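Local structure of enoyl-CoA hydratase/carnithine racemase (4NEK) at residues M1-V5 / E30-L35; D45-V50 / L193-R198. The protein is a crotonase-family protein that probably acts as a delta(3)-delta(2)-enoyl-CoA isomerase, shifting the double bond of unsaturated acyl-CoA substrates. All blocks are in the same frame, centred on the assembly; numbering follows the deposited sequence.

Interaction 1: residues M1-V5 / E30-L35; sequences MSELV and EMYAAL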
loop_
_atom_site.group_PDB
_atom_site.type_symbol
_atom_site.label_atom_id
_atom_site.label_comp_id
_atom_site.label_asym_id
_atom_site.label_seq_id
_atom_site.Cartn_x
_atom_site.Cartn_y
_atom_site.Cartn_z
HETATM N N MSE C 1 32.727 30.691 -5.739
HETATM C CA MSE C 1 33.264 31.232 -7.022
HETATM C C MSE C 1 33.405 30.097 -7.999
HETATM O O MSE C 1 34.502 29.906 -8.531
HETATM C CB MSE C 1 34.606 31.972 -6.761
ATOM N N SER C 2 32.312 29.356 -8.280
ATOM C CA SER C 2 32.437 28.040 -8.969
ATOM C C SER C 2 31.398 27.801 -10.037
ATOM O O SER C 2 30.314 28.320 -9.910
ATOM C CB SER C 2 32.399 26.870 -7.950
ATOM O OG SER C 2 31.187 26.866 -7.199
ATOM N N GLU C 3 31.722 26.992 -11.064
ATOM C CA GLU C 3 30.747 26.564 -12.108
ATOM C C GLU C 3 30.124 25.210 -11.697
ATOM O O GLU C 3 29.312 24.546 -12.393
ATOM C CB GLU C 3 31.412 26.496 -13.500
ATOM C CG GLU C 3 31.961 27.867 -14.011
ATOM C CD GLU C 3 33.190 28.413 -13.219
ATOM O OE1 GLU C 3 34.329 27.947 -13.448
ATOM O OE2 GLU C 3 33.046 29.327 -12.349
ATOM N N LEU C 4 30.488 24.855 -10.491
ATOM C CA LEU C 4 29.961 23.714 -9.819
ATOM C C LEU C 4 28.532 23.893 -9.307
ATOM O O LEU C 4 27.900 22.915 -8.982
ATOM C CB LEU C 4 30.864 23.393 -8.666
ATOM C CG LEU C 4 32.279 22.966 -9.073
ATOM C CD1 LEU C 4 33.000 22.438 -7.831
ATOM C CD2 LEU C 4 32.322 21.920 -10.157
ATOM N N VAL C 5 28.033 25.129 -9.265
ATOM C CA VAL C 5 26.654 25.395 -8.925
ATOM C C VAL C 5 26.110 26.428 -9.894
ATOM O O VAL C 5 26.688 27.476 -10.012
ATOM C CB VAL C 5 26.548 25.977 -7.504
ATOM C CG1 VAL C 5 25.147 26.503 -7.222
ATOM C CG2 VAL C 5 26.943 24.944 -6.480
ATOM N N GLU C 30 33.164 24.741 -1.553
ATOM C CA GLU C 30 32.793 25.793 -2.517
ATOM C C GLU C 30 31.366 25.633 -2.983
ATOM O O GLU C 30 30.741 26.640 -3.283
ATOM C CB GLU C 30 33.695 25.921 -3.763
ATOM C CG GLU C 30 33.953 24.621 -4.498
ATOM C CD GLU C 30 34.985 24.743 -5.626
ATOM O OE1 GLU C 30 34.641 25.468 -6.586
ATOM O OE2 GLU C 30 36.120 24.138 -5.556
HETATM N N MSE C 31 30.847 24.395 -2.999
HETATM C CA MSE C 31 29.473 24.157 -3.442
HETATM C C MSE C 31 28.519 24.566 -2.365
HETATM O O MSE C 31 27.606 25.339 -2.630
HETATM C CB MSE C 31 29.263 22.728 -3.819
HETATM C CG MSE C 31 30.112 22.441 -5.024
HETATM SE SE MSE C 31 30.020 20.530 -5.514
HETATM C CE MSE C 31 28.173 20.488 -6.211
ATOM N N TYR C 32 28.792 24.180 -1.132
ATOM C CA TYR C 32 28.008 24.668 -0.013
ATOM C C TYR C 32 27.902 26.165 -0.002
ATOM O O TYR C 32 26.857 26.712 0.286
ATOM C CB TYR C 32 28.586 24.217 1.333
ATOM C CG TYR C 32 28.358 22.765 1.625
ATOM C CD1 TYR C 32 27.064 22.259 1.762
ATOM C CD2 TYR C 32 29.416 21.888 1.754
ATOM C CE1 TYR C 32 26.851 20.920 2.029
ATOM C CE2 TYR C 32 29.214 20.556 2.043
ATOM C CZ TYR C 32 27.931 20.078 2.171
ATOM O OH TYR C 32 27.741 18.734 2.391
ATOM N N ALA C 33 29.007 26.842 -0.270
ATOM C CA ALA C 33 29.026 28.300 -0.189
ATOM C C ALA C 33 28.182 28.878 -1.319
ATOM O O ALA C 33 27.399 29.772 -1.109
ATOM C CB ALA C 33 30.461 28.828 -0.251
ATOM N N ALA C 34 28.387 28.383 -2.526
ATOM C CA ALA C 34 27.603 28.849 -3.649
ATOM C C ALA C 34 26.115 28.574 -3.450
ATOM O O ALA C 34 25.306 29.396 -3.802
ATOM C CB ALA C 34 28.088 28.187 -4.930
ATOM N N LEU C 35 25.779 27.433 -2.860
ATOM C CA LEU C 35 24.381 27.094 -2.599
ATOM C C LEU C 35 23.774 28.000 -1.565
ATOM O O LEU C 35 22.676 28.477 -1.742
ATOM C CB LEU C 35 24.239 25.652 -2.121
ATOM C CG LEU C 35 24.569 24.614 -3.166
ATOM C CD1 LEU C 35 24.762 23.237 -2.539
ATOM C CD2 LEU C 35 23.492 24.558 -4.203
#

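Interaction 2: residues D45-V50 / L193-R198; sequences DDDVNV and LAAKPR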
loop_
_atom_site.group_PDB
_atom_site.type_symbol
_atom_site.label_atom_id
_atom_site.label_comp_id
_atom_site.label_asym_id
_atom_site.label_seq_id
_atom_site.Cartn_x
_atom_site.Cartn_y
_atom_site.Cartn_z
ATOM N N ASP C 45 15.395 38.411 -3.248
ATOM C CA ASP C 45 14.972 38.871 -4.571
ATOM C C ASP C 45 13.462 38.856 -4.749
ATOM O O ASP C 45 12.792 37.805 -4.739
ATOM C CB ASP C 45 15.619 37.980 -5.627
ATOM C CG ASP C 45 15.366 38.450 -7.065
ATOM O OD1 ASP C 45 14.516 39.357 -7.287
ATOM O OD2 ASP C 45 16.028 37.866 -7.974
ATOM N N ASP C 46 12.926 40.027 -4.988
ATOM C CA ASP C 46 11.522 40.187 -5.204
ATOM C C ASP C 46 10.993 39.514 -6.479
ATOM O O ASP C 46 9.813 39.264 -6.592
ATOM C CB ASP C 46 11.225 41.661 -5.246
ATOM C CG ASP C 46 9.732 41.953 -5.178
ATOM O OD1 ASP C 46 8.836 41.108 -5.191
ATOM O OD2 ASP C 46 9.415 43.095 -5.180
ATOM N N ASP C 47 11.833 39.201 -7.432
ATOM C CA ASP C 47 11.359 38.480 -8.624
ATOM C C ASP C 47 11.263 36.984 -8.426
ATOM O O ASP C 47 10.831 36.263 -9.318
ATOM C CB ASP C 47 12.318 38.708 -9.793
ATOM C CG ASP C 47 12.387 40.165 -10.214
ATOM O OD1 ASP C 47 11.319 40.775 -10.376
ATOM O OD2 ASP C 47 13.503 40.690 -10.366
ATOM N N VAL C 48 11.709 36.513 -7.277
ATOM C CA VAL C 48 11.688 35.092 -6.961
ATOM C C VAL C 48 10.575 34.720 -5.976
ATOM O O VAL C 48 10.488 35.281 -4.893
ATOM C CB VAL C 48 12.992 34.695 -6.334
ATOM C CG1 VAL C 48 12.918 33.261 -5.834
ATOM C CG2 VAL C 48 14.086 34.841 -7.354
ATOM N N ASN C 49 9.740 33.778 -6.383
ATOM C CA ASN C 49 8.702 33.264 -5.535
ATOM C C ASN C 49 8.973 31.879 -4.993
ATOM O O ASN C 49 8.473 31.553 -3.921
ATOM C CB ASN C 49 7.406 33.188 -6.312
ATOM C CG ASN C 49 6.827 34.558 -6.603
ATOM O OD1 ASN C 49 7.347 35.584 -6.178
ATOM N ND2 ASN C 49 5.712 34.566 -7.270
ATOM N N VAL C 50 9.766 31.087 -5.717
ATOM C CA VAL C 50 9.963 29.697 -5.387
ATOM C C VAL C 50 11.365 29.291 -5.796
ATOM O O VAL C 50 11.844 29.754 -6.817
ATOM C CB VAL C 50 8.957 28.849 -6.181
ATOM C CG1 VAL C 50 9.146 27.366 -5.936
ATOM C CG2 VAL C 50 7.557 29.232 -5.791
ATOM N N LEU C 193 3.241 26.743 -7.711
ATOM C CA LEU C 193 3.445 27.468 -6.476
ATOM C C LEU C 193 3.714 28.952 -6.731
ATOM O O LEU C 193 3.258 29.819 -5.974
ATOM C CB LEU C 193 4.614 26.901 -5.699
ATOM C CG LEU C 193 4.359 25.563 -5.033
ATOM C CD1 LEU C 193 5.651 24.977 -4.518
ATOM C CD2 LEU C 193 3.380 25.703 -3.892
ATOM N N ALA C 194 4.454 29.243 -7.792
ATOM C CA ALA C 194 4.841 30.612 -8.054
ATOM C C ALA C 194 3.636 31.430 -8.469
ATOM O O ALA C 194 3.647 32.641 -8.302
ATOM C CB ALA C 194 5.921 30.684 -9.130
ATOM N N ALA C 195 2.594 30.777 -8.990
ATOM C CA ALA C 195 1.380 31.499 -9.385
ATOM C C ALA C 195 0.449 31.742 -8.216
ATOM O O ALA C 195 -0.502 32.457 -8.363
ATOM C CB ALA C 195 0.634 30.751 -10.451
ATOM N N LYS C 196 0.714 31.183 -7.043
ATOM C CA LYS C 196 -0.073 31.531 -5.877
ATOM C C LYS C 196 0.349 32.924 -5.400
ATOM O O LYS C 196 1.429 33.388 -5.751
ATOM C CB LYS C 196 0.223 30.574 -4.736
ATOM C CG LYS C 196 0.052 29.139 -5.066
ATOM C CD LYS C 196 -1.257 28.861 -5.732
ATOM C CE LYS C 196 -1.581 27.385 -5.559
ATOM N NZ LYS C 196 -2.523 26.959 -6.589
ATOM N N PRO C 197 -0.474 33.568 -4.560
ATOM C CA PRO C 197 -0.071 34.836 -3.936
ATOM C C PRO C 197 1.047 34.673 -2.913
ATOM O O PRO C 197 0.834 34.086 -1.848
ATOM C CB PRO C 197 -1.371 35.327 -3.250
ATOM C CG PRO C 197 -2.197 34.102 -3.048
ATOM C CD PRO C 197 -1.846 33.186 -4.179
ATOM N N ARG C 198 2.225 35.198 -3.236
ATOM C CA ARG C 198 3.409 34.942 -2.456
ATOM C C ARG C 198 3.247 35.233 -0.972
ATOM O O ARG C 198 3.715 34.464 -0.121
ATOM C CB ARG C 198 4.628 35.690 -3.002
ATOM C CG ARG C 198 5.897 35.322 -2.201
ATOM C CD ARG C 198 7.200 35.894 -2.758
ATOM N NE ARG C 198 7.154 37.352 -2.798
ATOM C CZ ARG C 198 7.922 38.124 -3.554
ATOM N NH1 ARG C 198 8.846 37.625 -4.347
ATOM N NH2 ARG C 198 7.747 39.420 -3.502
#

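Interaction 1: residues M1-V5 / E30-L35
Val-5 holds CG1 anti to its backbone N (chi1 169°), which splits its two methyls over the flank of the helix that carries Ala-34 and Leu-35. Met-31, a selenomethionine, sets CG beside its own backbone N (chi1 -65°) and reaches from the helix toward Leu-4, its chain bending only at the last torsion. Val-5 is the residue most covered by the helix. Its CB rests on Ala-34 CB at 3.7 Å, and its CG1 branch goes on to Leu-35 CD2, 4.0 Å away, the two side chains crossing obliquely. The other branch, CG2, lies over the Met-31 carbonyl oxygen and the Ala-34 methyl, resting on the helix surface one turn after Glu-30. Leu-4 supplies the next layer: its CB packs on Met-31 CG at 3.8 Å, while the selenomethionine methyl CE curls round to the Leu-4 backbone oxygen at 3.7 Å. At the outer margin the Glu-30 side chain slants across Leu-4, and Glu-30 OE1 comes within 3.7 Å of Leu-4 CD1. The same oxygen, Glu-30 OE1, also lies 3.0 Å from Ser-2 CB. No hydrogen bond or salt bridge crosses the contact, and the buried Ser-2 OG has no polar partner, so the grip is mainly apolar. Beyond the two segments, Met-31 leans on Met-18 and Leu-35 on Val-16, both of strand 13-18, while Leu-4 is tied through its backbone to Asn-19. The N-terminal lead-in to strand 5-10, the outermost strand of the mixed sheet within this chain, is thus laid against helix 29-44, which packs on the neighbouring strand 13-18: helix-on-sheet layering in a crotonase fold.

Interaction 2: residues D45-V50 / L193-R198
One guanidinium nitrogen, Arg-198 NH1, is shared between two backbone carbonyls of the same turn, Asp-46 O and Val-48 O, each at 2.9 Å and each met from above its carbonyl plane. NH2 beside it makes a salt bridge to Asp-46 OD1 at 2.6 Å, close to straight at 164°. Asp-46 is therefore gripped end-on through both its backbone and its carboxylate. The arginine spans the gap because CG stands anti to the backbone N (chi1 -176°) and the chain stays extended until it bends at chi3. Its target is a type I turn from Asp-45 to Val-48, braced by an Asx turn in which Asp-45 OD1 accepts from Asp-47 N. Replacing Arg-198 with a leucine would probably leave the Asp-46 carboxylate without this charge partner, and Asp-46 O and Val-48 O each with one donor fewer. Alongside, Asn-49 ND2 donates to Ala-194 O at 3.0 Å, on a lone pair and in the carbonyl plane, while the Asn-49 amide stands 74° from the guanidinium. Deeper in, Val-50 CG2 packs on Leu-193 CB at 3.8 Å and on the Ala-194 methyl. Lys-92 also donates to Val-48 O, and Lys-41 pairs with the Asp-45 carboxylate. The contact thus joins the connection from helix 29-44 into the parallel strand 50-54 to the junction of helices 179-194 and 198-208, where Leu-193 also meets Leu-158 of the second subunit.

Overall arrangement
Both contacts are partly buried, and both involve helix 29-44 or its exit: interaction 1 uses its early turns, interaction 2 the turn that follows it and leads into strand 50-54. They do not touch; their centres are 24 Å apart and their nearest atoms about 12 Å. Their chemistry diverges. Interaction 1 joins pieces near in sequence by mainly apolar contact, without hydrogen bonds, beside the outermost strand within this chain, untouched by any other chain of the assembly. Interaction 2 brings together segments 143 residues apart, combining a charged, hydrogen-bonded outer part with a small buried apolar patch, and its 193-198 side borders a second subunit.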